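Local coordinates for protein Nrps/pks (PDB 4OPE) that probably catalyses chain-extending condensation as a ketosynthase domain of the AT-less type I polyketide synthase that builds oxazolomycin in Streptomyces albus, at residues V10-A15 with D257-L262; Q26-L31 with V364-R369; L106-T111 with R562-G567; V197-G202 with A245-R250. All coordinates share one frame; numbering follows the deposited sequence.

Contact 1: V10-A15 with D257-L262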
# COMPACT_ATOMS: atom_id res chain seq x y z
N VAL A 10 -10.30 -0.42 -19.09
CA VAL A 10 -11.08 0.81 -19.19
C VAL A 10 -11.69 1.20 -17.86
O VAL A 10 -11.82 0.37 -16.96
CB VAL A 10 -12.22 0.69 -20.19
CG1 VAL A 10 -11.67 0.37 -21.59
CG2 VAL A 10 -13.23 -0.38 -19.75
N ILE A 11 -12.04 2.47 -17.75
CA ILE A 11 -12.68 3.00 -16.60
C ILE A 11 -14.16 3.12 -16.94
O ILE A 11 -14.55 3.78 -17.89
CB ILE A 11 -12.17 4.43 -16.28
CG1 ILE A 11 -10.73 4.40 -15.79
CG2 ILE A 11 -13.07 5.14 -15.24
CD1 ILE A 11 -10.16 5.79 -15.62
N VAL A 12 -14.99 2.55 -16.10
CA VAL A 12 -16.41 2.57 -16.37
C VAL A 12 -17.22 3.29 -15.32
O VAL A 12 -18.40 3.24 -15.37
CB VAL A 12 -16.96 1.15 -16.49
CG1 VAL A 12 -16.18 0.37 -17.52
CG2 VAL A 12 -16.95 0.44 -15.14
N GLY A 13 -16.60 3.94 -14.36
CA GLY A 13 -17.37 4.81 -13.45
C GLY A 13 -16.42 5.59 -12.59
O GLY A 13 -15.30 5.20 -12.41
N VAL A 14 -16.88 6.69 -12.04
CA VAL A 14 -16.03 7.51 -11.17
C VAL A 14 -16.91 8.21 -10.16
O VAL A 14 -18.06 8.54 -10.46
CB VAL A 14 -15.20 8.55 -11.99
CG1 VAL A 14 -16.09 9.38 -12.95
CG2 VAL A 14 -14.33 9.45 -11.11
N ALA A 15 -16.35 8.48 -9.01
CA ALA A 15 -17.03 9.21 -7.98
C ALA A 15 -16.04 9.91 -7.06
O ALA A 15 -14.89 9.50 -6.97
CB ALA A 15 -17.91 8.26 -7.21
N ASP A 257 -21.04 -6.03 -21.20
CA ASP A 257 -22.04 -5.67 -20.19
C ASP A 257 -22.82 -4.40 -20.55
O ASP A 257 -23.63 -3.93 -19.75
CB ASP A 257 -21.38 -5.46 -18.81
CG ASP A 257 -20.74 -6.75 -18.23
OD1 ASP A 257 -20.63 -7.79 -18.93
OD2 ASP A 257 -20.33 -6.71 -17.06
N GLY A 258 -22.56 -3.85 -21.73
CA GLY A 258 -22.96 -2.47 -22.08
C GLY A 258 -22.68 -1.35 -21.07
O GLY A 258 -23.58 -0.57 -20.75
N ASP A 259 -21.44 -1.27 -20.53
CA ASP A 259 -21.13 -0.17 -19.60
C ASP A 259 -20.89 1.07 -20.40
O ASP A 259 -20.46 1.00 -21.54
CB ASP A 259 -19.88 -0.43 -18.79
CG ASP A 259 -19.98 -1.65 -17.94
OD1 ASP A 259 -20.92 -1.77 -17.14
OD2 ASP A 259 -19.10 -2.50 -18.09
N ARG A 260 -21.15 2.22 -19.79
CA ARG A 260 -20.67 3.46 -20.35
C ARG A 260 -19.15 3.52 -20.04
O ARG A 260 -18.74 3.42 -18.89
CB ARG A 260 -21.44 4.64 -19.75
CG ARG A 260 -21.04 5.99 -20.28
CD ARG A 260 -22.00 7.07 -19.80
NE ARG A 260 -22.17 7.04 -18.34
CZ ARG A 260 -22.86 7.94 -17.64
NH1 ARG A 260 -23.43 8.97 -18.26
NH2 ARG A 260 -22.95 7.82 -16.33
N VAL A 261 -18.33 3.62 -21.08
CA VAL A 261 -16.87 3.68 -20.93
C VAL A 261 -16.40 5.14 -20.84
O VAL A 261 -16.65 5.94 -21.71
CB VAL A 261 -16.21 2.94 -22.09
CG1 VAL A 261 -14.72 3.09 -22.05
CG2 VAL A 261 -16.52 1.47 -22.00
N LEU A 262 -15.70 5.48 -19.77
CA LEU A 262 -15.28 6.86 -19.56
C LEU A 262 -13.94 7.19 -20.18
O LEU A 262 -13.64 8.36 -20.45
CB LEU A 262 -15.19 7.14 -18.06
CG LEU A 262 -16.47 7.64 -17.38
CD1 LEU A 262 -17.69 7.04 -18.01
CD2 LEU A 262 -16.51 7.33 -15.92
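Ile11 and Leu262 join strand 10-15 to the loop 257-262 by one backbone hydrogen bond, Leu262 N to Ile11 O at 2.8 Å. It is nearly straight at hydrogen (163°), and the donor meets the carbonyl almost head-on. Next to it, the CA-H of Val12 faces Arg260 O at 3.5 Å. The remaining contacts are apolar. Leu262 CD2 reaches along the strand to Gly13 CA and lies 3.6 Å from Val14 CG1, the methyl that sits between the backbone N and carbonyl carbon of Val14 (chi1 52°). Val10 CB meets Val261 CG1 at 3.9 Å, the two valines crossing at about a right angle, while Val12 CG1 rests on Asp259 CB. Branched aliphatic residues suit the strand because they offer apolar surface on which Val261 and Leu262 can pack. Polar ends turn to other partners: Arg260 NH2 bonds Ser564 OG, and Asp259 makes long, weak ion pairs with Lys249 and Arg562. Gly258, with positive phi, ends helix 251-256 in a Schellman motif. This short helix and the loop connect strands 242-250 and 263-272, which run parallel on either side of strand 9-17 in the mixed sheet of the thiolase-like fold.

Contact 2: Q26-L31 with V364-R369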
# COMPACT_ATOMS: atom_id res chain seq x y z
N GLN A 26 -21.04 19.13 -9.27
CA GLN A 26 -20.62 20.36 -8.64
C GLN A 26 -19.11 20.54 -8.91
O GLN A 26 -18.67 21.62 -9.20
CB GLN A 26 -21.00 20.32 -7.16
CG GLN A 26 -20.82 21.63 -6.42
CD GLN A 26 -21.50 22.80 -7.12
OE1 GLN A 26 -22.69 22.72 -7.44
NE2 GLN A 26 -20.75 23.88 -7.37
N PHE A 27 -18.35 19.46 -8.91
CA PHE A 27 -16.95 19.57 -9.24
C PHE A 27 -16.77 20.16 -10.60
O PHE A 27 -15.92 21.04 -10.82
CB PHE A 27 -16.33 18.17 -9.18
CG PHE A 27 -14.80 18.12 -9.23
CD1 PHE A 27 -14.03 19.02 -8.54
CD2 PHE A 27 -14.16 17.10 -9.94
CE1 PHE A 27 -12.64 18.92 -8.57
CE2 PHE A 27 -12.78 17.00 -9.96
CZ PHE A 27 -12.02 17.91 -9.28
N TRP A 28 -17.58 19.68 -11.54
CA TRP A 28 -17.45 20.10 -12.93
C TRP A 28 -17.77 21.56 -13.10
O TRP A 28 -17.02 22.26 -13.71
CB TRP A 28 -18.30 19.27 -13.88
CG TRP A 28 -18.19 19.80 -15.28
CD1 TRP A 28 -19.19 20.37 -16.02
CD2 TRP A 28 -17.01 19.88 -16.09
NE1 TRP A 28 -18.72 20.77 -17.24
CE2 TRP A 28 -17.38 20.48 -17.32
CE3 TRP A 28 -15.68 19.50 -15.91
CZ2 TRP A 28 -16.48 20.69 -18.36
CZ3 TRP A 28 -14.76 19.70 -16.98
CH2 TRP A 28 -15.17 20.30 -18.17
N ARG A 29 -18.89 22.00 -12.54
CA ARG A 29 -19.26 23.41 -12.45
C ARG A 29 -18.07 24.27 -12.00
O ARG A 29 -17.72 25.31 -12.66
CB ARG A 29 -20.36 23.56 -11.40
CG ARG A 29 -21.65 24.24 -11.82
CD ARG A 29 -22.85 23.29 -11.84
NE ARG A 29 -23.07 22.59 -10.57
CZ ARG A 29 -23.82 21.49 -10.42
NH1 ARG A 29 -24.47 20.95 -11.46
NH2 ARG A 29 -23.93 20.92 -9.22
N ASN A 30 -17.44 23.84 -10.89
CA ASN A 30 -16.34 24.59 -10.29
C ASN A 30 -15.12 24.66 -11.18
O ASN A 30 -14.52 25.70 -11.31
CB ASN A 30 -15.93 23.97 -8.98
CG ASN A 30 -16.99 24.09 -7.92
OD1 ASN A 30 -18.04 24.72 -8.13
ND2 ASN A 30 -16.72 23.48 -6.75
N LEU A 31 -14.74 23.54 -11.78
CA LEU A 31 -13.64 23.54 -12.76
C LEU A 31 -14.00 24.43 -13.90
O LEU A 31 -13.18 25.17 -14.37
CB LEU A 31 -13.40 22.15 -13.34
CG LEU A 31 -12.90 21.11 -12.34
CD1 LEU A 31 -13.18 19.70 -12.81
CD2 LEU A 31 -11.42 21.29 -12.09
N VAL A 364 -9.72 15.08 -15.70
CA VAL A 364 -9.56 14.68 -17.10
C VAL A 364 -10.79 13.93 -17.64
O VAL A 364 -11.29 14.21 -18.75
CB VAL A 364 -8.32 13.79 -17.24
CG1 VAL A 364 -8.25 13.15 -18.62
CG2 VAL A 364 -7.11 14.64 -16.97
N LEU A 365 -11.30 12.98 -16.87
CA LEU A 365 -12.48 12.28 -17.30
C LEU A 365 -13.60 13.25 -17.63
O LEU A 365 -14.29 13.06 -18.60
CB LEU A 365 -12.95 11.28 -16.24
CG LEU A 365 -11.92 10.19 -15.95
CD1 LEU A 365 -12.41 9.23 -14.87
CD2 LEU A 365 -11.52 9.43 -17.21
N LEU A 366 -13.81 14.26 -16.81
CA LEU A 366 -14.85 15.24 -17.08
C LEU A 366 -14.51 16.02 -18.31
O LEU A 366 -15.38 16.35 -19.08
CB LEU A 366 -15.04 16.20 -15.89
CG LEU A 366 -15.61 15.46 -14.69
CD1 LEU A 366 -15.44 16.17 -13.35
CD2 LEU A 366 -17.07 15.12 -15.00
N GLN A 367 -13.25 16.32 -18.51
CA GLN A 367 -12.88 17.02 -19.74
C GLN A 367 -13.29 16.16 -20.97
O GLN A 367 -13.93 16.66 -21.90
CB GLN A 367 -11.40 17.44 -19.72
CG GLN A 367 -11.18 18.61 -18.78
CD GLN A 367 -9.79 19.24 -18.84
OE1 GLN A 367 -9.59 20.39 -18.47
NE2 GLN A 367 -8.83 18.50 -19.32
N PHE A 368 -12.95 14.87 -20.95
CA PHE A 368 -13.32 13.99 -22.02
C PHE A 368 -14.82 14.08 -22.24
O PHE A 368 -15.28 14.31 -23.38
CB PHE A 368 -12.94 12.55 -21.73
CG PHE A 368 -11.47 12.22 -21.91
CD1 PHE A 368 -10.62 13.00 -22.66
CD2 PHE A 368 -10.96 11.05 -21.35
CE1 PHE A 368 -9.29 12.63 -22.83
CE2 PHE A 368 -9.63 10.68 -21.51
CZ PHE A 368 -8.79 11.47 -22.26
N ARG A 369 -15.59 13.97 -21.16
CA ARG A 369 -17.04 13.89 -21.30
C ARG A 369 -17.64 15.16 -21.92
O ARG A 369 -18.46 15.08 -22.81
CB ARG A 369 -17.73 13.61 -19.97
CG ARG A 369 -19.23 13.85 -20.09
CD ARG A 369 -20.06 13.40 -18.89
NE ARG A 369 -19.80 11.99 -18.54
CZ ARG A 369 -20.11 11.42 -17.36
NH1 ARG A 369 -20.72 12.10 -16.38
NH2 ARG A 369 -19.81 10.14 -17.16
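Leu366 and Trp28 supply most of the buried surface where helix 26-31 crosses helix 364-369 nearly at a right angle (82°), the axes 10.8 Å apart. The six-membered part of the indole lies against the backbone end of Leu366: CE3 of Trp28 is 3.4 Å from Leu366 CB, and Leu366 O stands 3.9 Å above one face of the indole plane, towards its rim. Trp28 CG is anti to the backbone N (chi1 176°), which carries the ring towards helix 364-369. Leu366 reaches the other way, placing CD1 3.8 Å from Phe27 CD2; Leu31 CD1 covers that phenyl ring over its centre. Gln367 meets the indole with its backbone N and with CG, 4.2 Å from Trp28 CZ3, while its OE1 accepts a bond from Val374 N. A large flat ring can span from one helix to the backbone of the other, and an alanine at Trp28 would probably leave a gap beside Leu366 and deprive His370 of its stacking partner. Beyond the crossing, Trp28 also touches Glu372 of strand 372-373. Helix 356-370 turns Val364 and Phe368 to strand 416-422 and Leu365 to strand 263-272, and helix 24-33 packs on its flank that carries Leu366.

Contact 3: L106-T111 with R562-G567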
# COMPACT_ATOMS: atom_id res chain seq x y z
N LEU A 106 -20.30 2.76 -7.59
CA LEU A 106 -21.05 1.68 -8.22
C LEU A 106 -22.29 2.24 -8.90
O LEU A 106 -22.62 1.88 -10.03
CB LEU A 106 -21.39 0.63 -7.22
CG LEU A 106 -20.42 -0.54 -7.12
CD1 LEU A 106 -18.96 -0.26 -7.41
CD2 LEU A 106 -20.60 -1.18 -5.77
N GLU A 107 -22.92 3.21 -8.25
CA GLU A 107 -24.05 3.88 -8.87
C GLU A 107 -23.64 4.61 -10.14
O GLU A 107 -24.32 4.53 -11.16
CB GLU A 107 -24.75 4.81 -7.90
CG GLU A 107 -25.27 4.05 -6.69
CD GLU A 107 -26.18 4.87 -5.79
OE1 GLU A 107 -25.93 6.14 -5.69
OE2 GLU A 107 -27.13 4.24 -5.21
N ASP A 108 -22.49 5.26 -10.14
CA ASP A 108 -22.09 5.96 -11.36
C ASP A 108 -21.75 4.99 -12.49
O ASP A 108 -22.06 5.24 -13.62
CB ASP A 108 -20.94 6.92 -11.11
CG ASP A 108 -20.55 7.70 -12.36
OD1 ASP A 108 -21.28 8.66 -12.79
OD2 ASP A 108 -19.49 7.34 -12.92
N ALA A 109 -21.16 3.86 -12.17
CA ALA A 109 -20.95 2.84 -13.15
C ALA A 109 -22.21 2.10 -13.60
O ALA A 109 -22.08 1.22 -14.44
CB ALA A 109 -19.96 1.81 -12.60
N GLY A 110 -23.40 2.39 -13.02
CA GLY A 110 -24.59 1.59 -13.32
C GLY A 110 -24.58 0.10 -12.89
O GLY A 110 -25.08 -0.79 -13.57
N THR A 111 -24.10 -0.16 -11.70
CA THR A 111 -23.96 -1.50 -11.23
C THR A 111 -24.25 -1.56 -9.74
O THR A 111 -24.77 -0.60 -9.19
CB THR A 111 -22.56 -2.05 -11.56
OG1 THR A 111 -22.58 -3.47 -11.44
CG2 THR A 111 -21.53 -1.50 -10.63
N ARG A 562 -27.05 5.06 -20.69
CA ARG A 562 -27.12 5.54 -19.31
C ARG A 562 -26.70 6.98 -19.07
O ARG A 562 -26.00 7.60 -19.84
CB ARG A 562 -26.42 4.55 -18.39
CG ARG A 562 -27.24 3.24 -18.32
CD ARG A 562 -26.73 2.25 -17.28
NE ARG A 562 -25.28 2.01 -17.37
CZ ARG A 562 -24.70 0.80 -17.41
NH1 ARG A 562 -25.42 -0.32 -17.37
NH2 ARG A 562 -23.39 0.70 -17.46
N VAL A 563 -27.20 7.51 -17.97
CA VAL A 563 -26.88 8.84 -17.52
C VAL A 563 -26.55 8.80 -16.05
O VAL A 563 -26.89 7.85 -15.34
CB VAL A 563 -28.03 9.82 -17.76
CG1 VAL A 563 -28.27 9.92 -19.25
CG2 VAL A 563 -29.31 9.40 -17.06
N SER A 564 -25.89 9.84 -15.61
CA SER A 564 -25.45 9.95 -14.24
C SER A 564 -26.51 10.71 -13.52
O SER A 564 -26.82 11.82 -13.91
CB SER A 564 -24.22 10.80 -14.23
OG SER A 564 -23.23 10.21 -15.05
N LEU A 565 -27.08 10.11 -12.49
CA LEU A 565 -28.10 10.74 -11.67
C LEU A 565 -27.58 10.85 -10.26
O LEU A 565 -26.72 10.07 -9.85
CB LEU A 565 -29.36 9.90 -11.63
CG LEU A 565 -29.97 9.54 -13.00
CD1 LEU A 565 -30.85 8.32 -12.90
CD2 LEU A 565 -30.77 10.70 -13.58
N PRO A 566 -28.13 11.78 -9.48
CA PRO A 566 -27.64 11.92 -8.13
C PRO A 566 -27.58 10.59 -7.38
O PRO A 566 -28.48 9.76 -7.51
CB PRO A 566 -28.62 12.87 -7.51
CG PRO A 566 -29.15 13.67 -8.66
CD PRO A 566 -29.18 12.74 -9.82
N GLY A 567 -26.53 10.40 -6.60
CA GLY A 567 -26.34 9.16 -5.88
C GLY A 567 -27.14 9.11 -4.58
O GLY A 567 -27.74 10.10 -4.18
O HOH W 1 -26.04 7.31 -11.85
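The guanidinium of Arg562 lies over Gly110, whose CA sits 4.1 Å above the centre of one face. Gly110 O is also over a face, and Ala109 O approaches obliquely, 3.3 Å from Arg562 NH2 but at too poor an angle to bond. This side chain is poorly ordered. Segment 562-567 belongs to a C-terminal stretch that runs back over the ketosynthase, probably like the post-acyltransferase linker of modular synthases. Opposite it, Gly110 ends helix 93-108 in a Schellman motif, with Thr111 N bonded to Leu106 O and Gly110 N to Glu107 O. Glycine suits the place twice over: it accepts the positive phi, and any side chain would point at Arg562. The carboxylates of the last helical turn meet the rest of the 562-567 segment. Glu107 OE1 lies 3.1 Å from Gly567 CA and accepts a bond from Tyr568 N just beyond; glycine at 567 lets the carboxylate come close, where a CB would be tight against OE1. Asp108, with CG anti to the backbone N (chi1 -178°), divides its two oxygens: OD2 takes Val14 N, and OD1 receives a weak bond from Ser564 OG at 3.4 Å. Ser564 suits this junction because its small hydroxyl can serve Asp108 while being shared with Arg260. A water joins the two backbones, accepting from Leu565 N at 3.1 Å and donating weakly to Glu107 O at 3.3 Å.

Contact 4: V197-G202 with A245-R250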
# COMPACT_ATOMS: atom_id res chain seq x y z
N VAL A 197 -12.42 -7.06 -12.14
CA VAL A 197 -12.88 -5.72 -11.98
C VAL A 197 -12.11 -5.20 -10.79
O VAL A 197 -11.74 -6.00 -9.92
CB VAL A 197 -14.37 -5.73 -11.66
CG1 VAL A 197 -14.85 -4.35 -11.26
CG2 VAL A 197 -15.11 -6.22 -12.87
N ALA A 198 -11.84 -3.88 -10.77
CA ALA A 198 -11.12 -3.29 -9.62
C ALA A 198 -11.60 -1.91 -9.20
O ALA A 198 -11.97 -1.11 -10.03
CB ALA A 198 -9.64 -3.22 -9.93
N VAL A 199 -11.60 -1.64 -7.92
CA VAL A 199 -11.85 -0.28 -7.45
C VAL A 199 -10.51 0.31 -7.15
O VAL A 199 -9.78 -0.26 -6.39
CB VAL A 199 -12.62 -0.30 -6.14
CG1 VAL A 199 -12.69 1.07 -5.50
CG2 VAL A 199 -13.99 -0.85 -6.39
N ALA A 200 -10.16 1.44 -7.76
CA ALA A 200 -8.91 2.16 -7.39
C ALA A 200 -9.27 3.53 -6.94
O ALA A 200 -10.01 4.22 -7.63
CB ALA A 200 -7.99 2.29 -8.60
N GLY A 201 -8.75 3.95 -5.82
CA GLY A 201 -9.08 5.27 -5.32
C GLY A 201 -8.05 5.81 -4.35
O GLY A 201 -6.97 5.22 -4.14
N GLY A 202 -8.40 6.95 -3.76
CA GLY A 202 -7.59 7.48 -2.69
C GLY A 202 -8.42 8.44 -1.89
O GLY A 202 -9.40 8.98 -2.39
N ALA A 245 -12.71 7.59 -6.39
CA ALA A 245 -12.49 6.24 -6.86
C ALA A 245 -13.00 6.09 -8.29
O ALA A 245 -13.96 6.75 -8.69
CB ALA A 245 -13.21 5.27 -5.94
N VAL A 246 -12.36 5.19 -9.02
CA VAL A 246 -12.79 4.82 -10.32
C VAL A 246 -12.99 3.32 -10.33
O VAL A 246 -12.45 2.57 -9.48
CB VAL A 246 -11.73 5.17 -11.39
CG1 VAL A 246 -11.55 6.67 -11.50
CG2 VAL A 246 -10.39 4.53 -11.09
N LEU A 247 -13.75 2.84 -11.31
CA LEU A 247 -14.04 1.39 -11.41
C LEU A 247 -13.49 0.90 -12.72
O LEU A 247 -13.77 1.48 -13.76
CB LEU A 247 -15.55 1.11 -11.31
CG LEU A 247 -15.90 -0.40 -11.22
CD1 LEU A 247 -15.45 -1.00 -9.92
CD2 LEU A 247 -17.38 -0.61 -11.31
N LEU A 248 -12.72 -0.18 -12.63
CA LEU A 248 -11.93 -0.67 -13.76
C LEU A 248 -12.37 -2.06 -14.23
O LEU A 248 -12.88 -2.88 -13.45
CB LEU A 248 -10.47 -0.71 -13.35
CG LEU A 248 -9.90 0.62 -12.85
CD1 LEU A 248 -8.65 0.39 -12.02
CD2 LEU A 248 -9.59 1.52 -14.02
N LYS A 249 -12.16 -2.32 -15.51
CA LYS A 249 -12.73 -3.48 -16.22
C LYS A 249 -11.91 -3.72 -17.49
O LYS A 249 -11.39 -2.76 -18.05
CB LYS A 249 -14.14 -3.14 -16.68
CG LYS A 249 -15.25 -4.12 -16.38
CD LYS A 249 -16.54 -3.37 -16.14
CE LYS A 249 -17.66 -4.26 -15.60
NZ LYS A 249 -18.56 -3.48 -14.68
N ARG A 250 -11.83 -4.95 -17.96
CA ARG A 250 -11.37 -5.22 -19.33
C ARG A 250 -12.35 -4.66 -20.34
O ARG A 250 -13.57 -4.76 -20.13
CB ARG A 250 -11.24 -6.70 -19.58
CG ARG A 250 -10.02 -7.29 -18.95
CD ARG A 250 -9.88 -8.72 -19.35
NE ARG A 250 -8.89 -9.46 -18.58
CZ ARG A 250 -7.58 -9.42 -18.80
NH1 ARG A 250 -7.06 -8.64 -19.75
NH2 ARG A 250 -6.78 -10.18 -18.04
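Ala198 and Leu248 form a hydrogen-bonded antiparallel pair, bonding through Ala198 N to Leu248 O (3.0 Å) and Leu248 N to Ala198 O (2.9 Å). The first donor stands well above the plane of its carbonyl, whereas the second lies in the carbonyl plane. Two residues on, Ala200 and Val246 repeat the pairing, with Ala200 N to Val246 O at 3.1 Å and Val246 N to Ala200 O at 2.9 Å. Val199 and Leu247 make the non-hydrogen-bonded pair between them. On their face of the sheet Leu247 holds CG anti to the backbone N (chi1 -172°), and with chi2 at 68° this brings CD1 towards the other strand, to Val197 CG1 at 3.7 Å and Val199 CG2 at 3.8 Å. The other methyl of Val197, CG2, lies 4.1 Å from Lys249 CG, the two side chains running the same way. An alanine at Val197 would probably open a gap beside Leu247 CD1 and leave the aliphatic part of Lys249 without this neighbour. On the reverse face Leu248 CD1 rests on Ala200 CB at 4.0 Å. A small residue suits position 198, where Ala186 and Ile190 of helix 178-192 lie against it; Leu183 of the same helix meets Leu248. Gly201, lacking a side chain, lets its strand come near Ala245. Helix 93-108 packs on the face of Val199, Ala245 and Leu247 through Leu105. Strand 197-204 then bonds to strand 121-126 and strand 242-250 to strand 9-17, placing the pair within the mixed sheet, between two helical layers.

In the fold
Contacts 2 and 4 are buried, contact 1 is partly so, and contact 3 lies at the surface. Contacts 1 and 4 share neighbouring strands of one sheet, since strand 9-17 bonds directly to strand 242-250, but contact 4 is a regular backbone ladder whereas contact 1 has one backbone bond and mainly aliphatic packing. Contact 2, about 16 Å from contact 1 between centres, has no hydrogen bonds across it; Arg369 packs against Arg260 and Leu262 of contact 1. Contact 3 is polar and loosely held, with a weak serine-carboxylate bond and a bridging water, and meets contact 1 through Ser564 and Asp108. Ala109 also packs on Leu247, linking the surface segment to contact 4.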